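Local coordinates for protein putative Nitroreductase (Anabaena variabilis ATCC 29413, PDB 3EO7) that binds flavin mononucleotide and, as a member of the nitroreductase family, probably acts as an oxidoreductase, at residues Ile196-Ala201 against Gly464-Leu469; Leu377-Thr382 against Lys442-Gln447; Tyr398-Pro401 against Leu406-Ile409; Arg416-Leu421 against Glu491-Pro496. All blocks are in the same frame, centred on the assembly; numbering follows the deposited sequence. Where two conformers were deposited one is given.

Contact 1: residues Ile196-Ala201 against Gly464-Leu469; sequences IELSAA and GQRLNL
Two torsions bring the charged groups of Glu197 and Arg466 together. Glu197 holds its CG between the backbone N and the carbonyl carbon (chi1 55°), while the Arg466 chain leaves its helix extended and then bends at chi3 (71°), so that the guanidinium turns toward helix 181-202. The two chains cross at about a right angle. Arg466 NH1 lies 2.9 Å from Glu197 OE2 in a salt bridge that uses the syn lone pair of the oxygen, and the acceptor sits in the guanidinium plane. The carboxylate and guanidinium planes are only 23° apart, yet the hydrogen bond itself is far from straight. OE2 also bonds to His462 NE2, and Arg466 NH2 donates to Phe356 O, so each group has a second partner. Replacing Glu197 by an alanine removes the carboxylate and would probably leave Arg466 NH1 without its charged mate and His462 NE2 without this acceptor. One residue on, Leu198 sends its two methyls to different partners: CD2 stands 4.0 Å from Arg466 NH1, and CD1 meets Leu469 CD1 tip to tip at 3.4 Å, closer than usual for two carbons. The segment axes come no closer than 11.4 Å, which agrees with a contact made by side-chain ends rather than by backbones. Around it, Phe356 of helix 347-358 packs on Leu198 and makes a cation-pi contact with Arg466, Pro207 of strand 205-207 touches Glu197, and helix 66-82 borders helix 181-202 at Ser199.

Contact 2: residues Leu377-Thr382 against Lys442-Gln447; sequences LNLIET and KSAIAQ
Ser443 O is gripped twice by Gln447, the residue that also meets Leu379 across the contact. The backbone N of Gln447 makes a weak helical bond to Ser443 O at 3.3 Å, and its side-chain NE2 donates to the same oxygen at 3.2 Å. That second bond is bent, with an N-H...O angle of 141°, and the donor stands 67° out of the carbonyl plane, so it reaches the oxygen from above rather than along a lone pair. Held by this bond, with the chain extended beyond CG, the carboxamide meets Leu379, whose CD2 lies 3.5 Å from Gln447 NE2 and 3.7 Å from Gln447 OE1. The two chains slide past each other in opposite directions. The other methyl of Leu379, CD1, rests 4.1 Å from Ala444 CB; keeping CG anti to the carbonyl carbon (chi1 -55°) lets the forked end touch both helix residues. Where Leu379 and Ala444 pass, their CA atoms are 6.2 Å apart. Leu379 ends a 3-10 turn leading into strand 381-390, and its side chain also packs on Val452 and Leu456 of helix 452-473, while its carbonyl O accepts from Ser439 OG. With no hydrogen bond joining the two segments and NE2 engaged within its own helix, the chemistry is that of a leucine whose two methyls rest on an alanine methyl and an amide of one helix, held by van der Waals contact.

Contact 3: residues Tyr398-Pro401 against Leu406-Ile409; sequences YYAP and LRQI. With PGR (R-1,2-propanediol), chain S.
Main-chain bonding sets the register between Tyr398 and Arg407, an antiparallel hydrogen-bonded pair: Tyr398 N donates to Arg407 O at 2.8 Å, and Arg407 N to Tyr398 O, also at 2.8 Å. Tyr398 O receives a further CA-H contact from Leu406 CA at 3.3 Å. Apolar packing joins the next pair, Tyr399 and Leu406, which is non-hydrogen-bonded; Leu406 CD2 touches Tyr399 CB at 4.0 Å and comes equally close to ring atom CD1 of Tyr399, approaching the ring obliquely. A third kind involves the guanidinium of Arg407. Ala400 CB lies over the centre of one face, 3.6 Å from Arg407 CZ. Tyr398 runs alongside the extended arginine, pointing the same way, with NH1 4.0 Å from CE2 at the ring edge and the two planes 45° apart. The charge is matched by a salt bridge from Arg407 NH2 to Glu405, while Tyr398 OH bonds to Glu381. A leucine in place of Arg407 would probably leave Glu405 without its counter-charge and take the flat cover off Ala400. Polar binding of a small molecule occurs at Gln408, where its O and OE1 accept from the two hydroxyls of one propanediol, probably from the crystallisation liquor. The arrangement is that of a two-stranded beta hairpin, 395-400 with 405-411, part of the mixed sheet.

Contact 4: residues Arg416-Leu421 against Glu491-Pro496; sequences RELHFL and EVLGIP
Helix 415-421 packs against the last turn of helix 486-493, and Val492 is the side chain in the middle of the interface. Its CG1, anti to the backbone N (chi1 170°), presses on the base of the glutamate chain, 3.6 Å from Glu417 CB and 3.7 Å from Glu417 CG. From the next turn of the first helix, Leu421 reaches out to meet Val492 tip to tip, with CD1 4.1 Å from Val492 CB. A looser pair continues the apolar strip, Leu418 CD2 and Leu493 CD1 at 4.4 Å. The bend of Glu417 at chi2 carries its carboxylate clear of this strip; its salt bridges with Arg416 and Lys412 belong to one of two modelled conformers and are less certain. No hydrogen bond links the two segments, although Leu421 is tied to Phe485 through the backbone. Inward, Leu418 and Leu493 both rest on Phe436 of strand 433-439, and Leu418 also touches strand 381-390. Just after Leu493 the helix stops at Gly494, where phi is positive (83°), a backbone setting strained for a residue with a side chain. This is the glycine termination common at helix C-termini, here placed where one helix closes against another over a shared beta sheet.

In the fold
Contacts 2 and 3 are directly joined: Glu381 OE1 lies 2.7 Å from Tyr398 OH and Thr382 O lies 2.9 Å from Tyr399 N, both probable hydrogen bonds between neighbouring strands 381-390 and 395-400. Contact 3 in turn touches contact 4, where Ile409 CD1 packs 3.4 Å from Gly494 O; their centres are about 16 Å apart. Contact 1 joins the two nitroreductase-like parts of the chain, whereas the other three belong to the second, and its nearest atoms stay about 8 Å from contact 3. With respect to the flavin, the side chains of Leu469 in contact 1 and Leu421 in contact 4 lie about 10 and 11 Å from FMN, and Leu469 is about 4 Å from the FMN-binding Arg334 side chain.

Contact 1: residues Ile196-Ala201 against Gly464-Leu469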
# COMPACT_ATOMS: atom_id res chain seq x y z
N ILE A 196 -3.13 7.64 3.04
CA ILE A 196 -2.87 8.36 4.29
C ILE A 196 -1.88 9.50 4.07
O ILE A 196 -2.12 10.62 4.53
CB ILE A 196 -2.44 7.41 5.40
CG1 ILE A 196 -3.60 6.52 5.80
CG2 ILE A 196 -1.90 8.19 6.69
CD1 ILE A 196 -3.19 5.40 6.76
N GLU A 197 -0.77 9.26 3.37
CA GLU A 197 0.15 10.37 3.16
C GLU A 197 -0.46 11.49 2.31
O GLU A 197 -0.23 12.67 2.59
CB GLU A 197 1.50 9.96 2.57
CG GLU A 197 1.45 9.21 1.34
CD GLU A 197 2.32 9.82 0.21
OE1 GLU A 197 2.42 11.03 0.01
OE2 GLU A 197 2.78 9.04 -0.59
N LEU A 198 -1.25 11.15 1.29
CA LEU A 198 -1.86 12.18 0.44
C LEU A 198 -3.00 12.94 1.15
O LEU A 198 -3.08 14.17 1.07
CB LEU A 198 -2.32 11.58 -0.89
CG LEU A 198 -1.13 11.09 -1.73
CD1 LEU A 198 -1.62 10.22 -2.96
CD2 LEU A 198 -0.24 12.31 -2.18
N SER A 199 -3.83 12.18 1.86
CA SER A 199 -4.92 12.72 2.67
C SER A 199 -4.37 13.65 3.77
O SER A 199 -4.95 14.68 4.09
CB SER A 199 -5.68 11.56 3.33
OG SER A 199 -6.87 12.02 3.93
N ALA A 200 -3.24 13.25 4.35
CA ALA A 200 -2.55 14.04 5.37
C ALA A 200 -2.09 15.34 4.75
O ALA A 200 -2.34 16.41 5.32
CB ALA A 200 -1.39 13.25 5.94
N ALA A 201 -1.45 15.30 3.57
CA ALA A 201 -1.00 16.53 2.92
C ALA A 201 -2.16 17.52 2.77
O ALA A 201 -2.01 18.73 3.05
CB ALA A 201 -0.35 16.25 1.55
N GLY A 464 1.87 1.85 -5.92
CA GLY A 464 0.68 1.54 -6.69
C GLY A 464 -0.42 2.57 -6.51
O GLY A 464 -1.06 3.00 -7.46
N GLN A 465 -0.63 3.04 -5.28
CA GLN A 465 -1.74 3.96 -5.08
C GLN A 465 -1.45 5.30 -5.76
O GLN A 465 -2.36 5.93 -6.29
CB GLN A 465 -2.06 4.15 -3.61
CG GLN A 465 -3.31 4.98 -3.35
CD GLN A 465 -4.62 4.33 -3.83
OE1 GLN A 465 -4.64 3.23 -4.35
NE2 GLN A 465 -5.74 5.05 -3.64
N ARG A 466 -0.19 5.73 -5.73
CA ARG A 466 0.17 6.97 -6.39
C ARG A 466 -0.06 6.82 -7.89
O ARG A 466 -0.57 7.72 -8.53
CB ARG A 466 1.61 7.36 -6.08
CG ARG A 466 1.85 7.71 -4.60
CD ARG A 466 3.29 8.18 -4.35
NE ARG A 466 3.58 9.51 -4.91
CZ ARG A 466 3.58 10.64 -4.20
NH1 ARG A 466 3.29 10.62 -2.93
NH2 ARG A 466 3.86 11.81 -4.77
N LEU A 467 0.29 5.66 -8.45
CA LEU A 467 0.07 5.40 -9.87
C LEU A 467 -1.42 5.38 -10.20
O LEU A 467 -1.83 5.90 -11.23
CB LEU A 467 0.70 4.04 -10.30
CG LEU A 467 2.21 3.91 -10.44
CD1 LEU A 467 2.66 2.44 -10.50
CD2 LEU A 467 2.64 4.67 -11.73
N ASN A 468 -2.23 4.72 -9.36
CA ASN A 468 -3.67 4.65 -9.57
C ASN A 468 -4.31 6.06 -9.58
O ASN A 468 -5.09 6.38 -10.46
CB ASN A 468 -4.38 3.76 -8.53
CG ASN A 468 -4.34 2.27 -8.87
OD1 ASN A 468 -5.38 1.66 -9.15
ND2 ASN A 468 -3.15 1.67 -8.87
N LEU A 469 -3.96 6.87 -8.59
CA LEU A 469 -4.50 8.23 -8.47
C LEU A 469 -4.07 9.09 -9.65
O LEU A 469 -4.90 9.78 -10.27
CB LEU A 469 -4.10 8.83 -7.13
CG LEU A 469 -4.80 8.22 -5.90
CD1 LEU A 469 -4.17 8.75 -4.58
CD2 LEU A 469 -6.32 8.44 -5.95

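Contact 2: residues Leu377-Thr382 against Lys442-Gln447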
# COMPACT_ATOMS: atom_id res chain seq x y z
N LEU A 377 12.42 1.95 -0.16
CA LEU A 377 12.33 1.89 -1.64
C LEU A 377 13.59 1.43 -2.33
O LEU A 377 13.55 0.98 -3.48
CB LEU A 377 11.87 3.22 -2.20
CG LEU A 377 10.40 3.54 -2.06
CD1 LEU A 377 10.10 4.80 -2.86
CD2 LEU A 377 9.54 2.37 -2.55
N ASN A 378 14.72 1.49 -1.62
CA ASN A 378 15.94 0.98 -2.20
C ASN A 378 15.88 -0.51 -2.52
O ASN A 378 16.71 -1.00 -3.27
CB ASN A 378 17.12 1.26 -1.32
CG ASN A 378 17.43 2.74 -1.22
OD1 ASN A 378 17.40 3.47 -2.22
ND2 ASN A 378 17.71 3.19 -0.01
N LEU A 379 14.89 -1.22 -1.96
CA LEU A 379 14.75 -2.64 -2.16
C LEU A 379 13.85 -3.01 -3.36
O LEU A 379 13.71 -4.18 -3.68
CB LEU A 379 14.19 -3.28 -0.90
CG LEU A 379 14.94 -3.01 0.41
CD1 LEU A 379 14.25 -3.71 1.58
CD2 LEU A 379 16.40 -3.46 0.28
N ILE A 380 13.21 -2.01 -3.95
CA ILE A 380 12.23 -2.25 -5.00
C ILE A 380 12.73 -1.71 -6.34
O ILE A 380 13.24 -0.58 -6.42
CB ILE A 380 10.89 -1.60 -4.62
CG1 ILE A 380 10.26 -2.40 -3.45
CG2 ILE A 380 9.92 -1.55 -5.83
CD1 ILE A 380 9.23 -1.67 -2.83
N GLU A 381 12.63 -2.54 -7.36
CA GLU A 381 12.96 -2.14 -8.71
C GLU A 381 11.68 -2.08 -9.53
O GLU A 381 10.67 -2.73 -9.22
CB GLU A 381 13.97 -3.11 -9.30
CG GLU A 381 15.31 -3.14 -8.57
CD GLU A 381 16.01 -1.82 -8.54
OE1 GLU A 381 15.94 -1.06 -9.54
OE2 GLU A 381 16.65 -1.51 -7.51
N THR A 382 11.73 -1.31 -10.62
CA THR A 382 10.58 -1.10 -11.46
C THR A 382 10.93 -1.44 -12.91
O THR A 382 11.93 -0.95 -13.44
CB THR A 382 10.08 0.36 -11.37
OG1 THR A 382 9.76 0.68 -10.00
CG2 THR A 382 8.88 0.59 -12.34
N LYS A 442 16.48 -12.23 -1.35
CA LYS A 442 17.63 -12.63 -0.53
C LYS A 442 18.34 -11.40 0.02
O LYS A 442 18.66 -11.33 1.22
CB LYS A 442 18.59 -13.50 -1.33
CG LYS A 442 19.73 -14.05 -0.54
CD LYS A 442 20.75 -14.74 -1.49
N SER A 443 18.57 -10.43 -0.85
CA SER A 443 19.23 -9.21 -0.46
C SER A 443 18.38 -8.42 0.55
O SER A 443 18.90 -7.92 1.55
CB SER A 443 19.53 -8.34 -1.68
OG SER A 443 20.16 -7.16 -1.23
N ALA A 444 17.08 -8.33 0.29
CA ALA A 444 16.16 -7.62 1.19
C ALA A 444 16.17 -8.26 2.59
O ALA A 444 16.16 -7.56 3.61
CB ALA A 444 14.72 -7.66 0.58
N ILE A 445 16.13 -9.58 2.63
CA ILE A 445 16.13 -10.34 3.91
C ILE A 445 17.44 -10.12 4.65
O ILE A 445 17.46 -9.97 5.87
CB ILE A 445 15.85 -11.84 3.67
CG1 ILE A 445 14.40 -12.01 3.18
CG2 ILE A 445 16.08 -12.64 4.97
CD1 ILE A 445 14.15 -13.36 2.52
N ALA A 446 18.53 -10.01 3.88
CA ALA A 446 19.85 -9.78 4.47
C ALA A 446 19.87 -8.47 5.25
O ALA A 446 20.57 -8.34 6.26
CB ALA A 446 20.96 -9.79 3.39
N GLN A 447 19.06 -7.52 4.81
CA GLN A 447 18.99 -6.23 5.47
C GLN A 447 17.95 -6.11 6.59
O GLN A 447 18.25 -5.53 7.62
CB GLN A 447 18.76 -5.15 4.43
CG GLN A 447 19.93 -5.04 3.45
CD GLN A 447 19.57 -4.18 2.29
OE1 GLN A 447 19.29 -2.98 2.46
NE2 GLN A 447 19.53 -4.78 1.09

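Contact 3: residues Tyr398-Pro401 against Leu406-Ile409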
# COMPACT_ATOMS: atom_id res chain seq x y z
N TYR A 398 13.62 -1.18 -18.16
CA TYR A 398 13.93 -0.93 -16.75
C TYR A 398 13.67 0.55 -16.52
O TYR A 398 14.04 1.40 -17.34
CB TYR A 398 15.40 -1.20 -16.49
CG TYR A 398 15.88 -0.80 -15.12
CD1 TYR A 398 15.39 -1.42 -13.98
CD2 TYR A 398 16.90 0.13 -14.99
CE1 TYR A 398 15.86 -1.08 -12.70
CE2 TYR A 398 17.41 0.45 -13.73
CZ TYR A 398 16.90 -0.16 -12.60
OH TYR A 398 17.42 0.14 -11.38
N TYR A 399 13.01 0.90 -15.42
CA TYR A 399 12.83 2.29 -15.09
C TYR A 399 13.83 2.63 -13.96
O TYR A 399 13.84 1.98 -12.91
CB TYR A 399 11.40 2.60 -14.66
CG TYR A 399 11.24 4.03 -14.13
CD1 TYR A 399 11.55 5.14 -14.93
CD2 TYR A 399 10.75 4.27 -12.83
CE1 TYR A 399 11.40 6.45 -14.44
CE2 TYR A 399 10.61 5.55 -12.36
CZ TYR A 399 10.94 6.65 -13.15
OH TYR A 399 10.78 7.94 -12.67
N ALA A 400 14.69 3.61 -14.25
CA ALA A 400 15.74 4.11 -13.37
C ALA A 400 15.24 5.45 -12.79
O ALA A 400 15.35 6.49 -13.41
CB ALA A 400 17.06 4.34 -14.18
N PRO A 401 14.63 5.42 -11.60
CA PRO A 401 14.03 6.67 -11.11
C PRO A 401 15.01 7.76 -10.71
O PRO A 401 14.67 8.94 -10.78
CB PRO A 401 13.20 6.22 -9.92
CG PRO A 401 13.80 4.93 -9.49
CD PRO A 401 14.32 4.27 -10.74
N LEU A 406 14.20 5.36 -18.92
CA LEU A 406 13.76 4.03 -19.29
C LEU A 406 14.95 3.45 -20.06
O LEU A 406 15.57 4.13 -20.88
CB LEU A 406 12.54 4.03 -20.19
CG LEU A 406 11.24 4.51 -19.56
CD1 LEU A 406 10.13 4.76 -20.60
CD2 LEU A 406 10.80 3.51 -18.49
N ARG A 407 15.32 2.22 -19.74
CA ARG A 407 16.42 1.53 -20.44
C ARG A 407 15.81 0.28 -21.08
O ARG A 407 15.24 -0.54 -20.36
CB ARG A 407 17.53 1.21 -19.45
CG ARG A 407 18.02 2.50 -18.77
CD ARG A 407 19.07 2.31 -17.73
NE ARG A 407 19.45 3.61 -17.17
CZ ARG A 407 20.08 3.80 -16.02
NH1 ARG A 407 20.36 2.79 -15.22
NH2 ARG A 407 20.40 5.04 -15.64
N GLN A 408 15.82 0.21 -22.41
CA GLN A 408 15.16 -0.90 -23.15
C GLN A 408 15.96 -2.18 -23.01
O GLN A 408 17.13 -2.23 -23.38
CB GLN A 408 15.00 -0.57 -24.62
CG GLN A 408 14.11 -1.51 -25.40
CD GLN A 408 14.06 -1.16 -26.85
OE1 GLN A 408 14.98 -1.51 -27.61
NE2 GLN A 408 12.99 -0.49 -27.27
N ILE A 409 15.32 -3.19 -22.45
CA ILE A 409 15.96 -4.49 -22.25
C ILE A 409 15.40 -5.57 -23.18
O ILE A 409 16.04 -6.58 -23.35
CB ILE A 409 16.02 -4.90 -20.79
CG1 ILE A 409 14.64 -5.17 -20.21
CG2 ILE A 409 16.87 -3.86 -19.98
CD1 ILE A 409 14.71 -5.67 -18.72
C1 PGR S . 19.02 -2.65 -26.31
C2 PGR S . 18.06 -3.56 -27.10
C3 PGR S . 17.19 -4.38 -26.13
O1 PGR S . 18.35 -1.57 -25.66
O2 PGR S . 17.26 -2.89 -28.09

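Contact 4: residues Arg416-Leu421 against Glu491-Pro496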
# COMPACT_ATOMS: atom_id res chain seq x y z
N ARG A 416 0.17 -10.76 -25.80
CA ARG A 416 -0.25 -12.17 -25.61
C ARG A 416 0.34 -12.75 -24.34
O ARG A 416 -0.34 -13.41 -23.55
CB ARG A 416 0.18 -13.01 -26.82
CG ARG A 416 -0.32 -14.42 -26.81
CD ARG A 416 0.24 -15.23 -28.01
NE ARG A 416 1.72 -15.15 -28.04
CZ ARG A 416 2.55 -15.87 -27.28
NH1 ARG A 416 2.11 -16.75 -26.39
NH2 ARG A 416 3.86 -15.68 -27.40
N GLU A 417 1.61 -12.45 -24.14
CA GLU A 417 2.34 -12.88 -22.98
C GLU A 417 1.76 -12.32 -21.69
O GLU A 417 1.55 -13.05 -20.74
CB GLU A 417 3.80 -12.47 -23.08
CG GLU A 417 4.59 -13.21 -24.16
CD GLU A 417 4.43 -12.74 -25.62
OE1 GLU A 417 3.66 -11.81 -26.01
OE2 GLU A 417 5.12 -13.39 -26.42
N LEU A 418 1.50 -11.02 -21.68
CA LEU A 418 0.98 -10.33 -20.49
C LEU A 418 -0.41 -10.85 -20.14
O LEU A 418 -0.77 -11.00 -18.99
CB LEU A 418 0.98 -8.83 -20.71
CG LEU A 418 2.36 -8.13 -20.74
CD1 LEU A 418 2.20 -6.76 -21.40
CD2 LEU A 418 2.98 -8.08 -19.32
N HIS A 419 -1.19 -11.16 -21.16
CA HIS A 419 -2.50 -11.75 -21.00
C HIS A 419 -2.36 -13.03 -20.16
O HIS A 419 -3.06 -13.21 -19.16
CB HIS A 419 -3.07 -12.01 -22.39
CG HIS A 419 -4.49 -12.46 -22.40
ND1 HIS A 419 -5.07 -13.00 -23.53
CD2 HIS A 419 -5.44 -12.44 -21.45
CE1 HIS A 419 -6.33 -13.30 -23.27
NE2 HIS A 419 -6.58 -12.98 -22.01
N PHE A 420 -1.43 -13.90 -20.57
CA PHE A 420 -1.15 -15.15 -19.86
C PHE A 420 -0.59 -14.90 -18.46
O PHE A 420 -1.10 -15.45 -17.48
CB PHE A 420 -0.17 -15.98 -20.68
CG PHE A 420 0.37 -17.21 -19.97
CD1 PHE A 420 -0.37 -18.36 -19.86
CD2 PHE A 420 1.68 -17.21 -19.49
CE1 PHE A 420 0.16 -19.47 -19.23
CE2 PHE A 420 2.21 -18.32 -18.88
CZ PHE A 420 1.45 -19.44 -18.75
N LEU A 421 0.44 -14.06 -18.38
CA LEU A 421 1.11 -13.78 -17.12
C LEU A 421 0.16 -13.27 -16.02
O LEU A 421 0.36 -13.61 -14.85
CB LEU A 421 2.30 -12.83 -17.29
CG LEU A 421 3.49 -13.37 -18.11
CD1 LEU A 421 4.47 -12.24 -18.38
CD2 LEU A 421 4.17 -14.58 -17.44
N GLU A 491 11.34 -14.59 -17.38
CA GLU A 491 11.64 -15.33 -18.60
C GLU A 491 11.19 -14.57 -19.85
O GLU A 491 11.93 -14.40 -20.81
CB GLU A 491 10.94 -16.70 -18.51
CG GLU A 491 11.44 -17.64 -17.36
CD GLU A 491 10.68 -18.99 -17.25
OE1 GLU A 491 9.70 -19.21 -17.98
OE2 GLU A 491 11.05 -19.82 -16.38
N VAL A 492 9.94 -14.12 -19.82
CA VAL A 492 9.31 -13.37 -20.92
C VAL A 492 9.88 -11.94 -21.09
O VAL A 492 10.29 -11.52 -22.16
CB VAL A 492 7.78 -13.28 -20.65
CG1 VAL A 492 7.10 -12.30 -21.61
CG2 VAL A 492 7.15 -14.66 -20.71
N LEU A 493 9.91 -11.20 -20.00
CA LEU A 493 10.24 -9.78 -20.04
C LEU A 493 11.71 -9.42 -19.93
O LEU A 493 12.09 -8.29 -20.14
CB LEU A 493 9.40 -9.08 -18.95
CG LEU A 493 7.87 -9.13 -19.16
CD1 LEU A 493 7.17 -8.33 -18.05
CD2 LEU A 493 7.41 -8.57 -20.56
N GLY A 494 12.55 -10.38 -19.57
CA GLY A 494 13.99 -10.10 -19.40
C GLY A 494 14.34 -9.50 -18.05
O GLY A 494 15.42 -8.89 -17.85
N ILE A 495 13.45 -9.63 -17.10
CA ILE A 495 13.74 -9.14 -15.77
C ILE A 495 14.79 -10.05 -15.15
O ILE A 495 14.64 -11.29 -15.20
CB ILE A 495 12.46 -9.10 -14.89
CG1 ILE A 495 11.39 -8.18 -15.51
CG2 ILE A 495 12.81 -8.66 -13.46
CD1 ILE A 495 10.08 -8.08 -14.69
N PRO A 496 15.89 -9.48 -14.62
CA PRO A 496 16.95 -10.27 -14.00
C PRO A 496 16.40 -11.34 -13.07
O PRO A 496 15.47 -11.08 -12.28
CB PRO A 496 17.80 -9.22 -13.28
CG PRO A 496 17.62 -7.96 -14.13
CD PRO A 496 16.19 -8.03 -14.60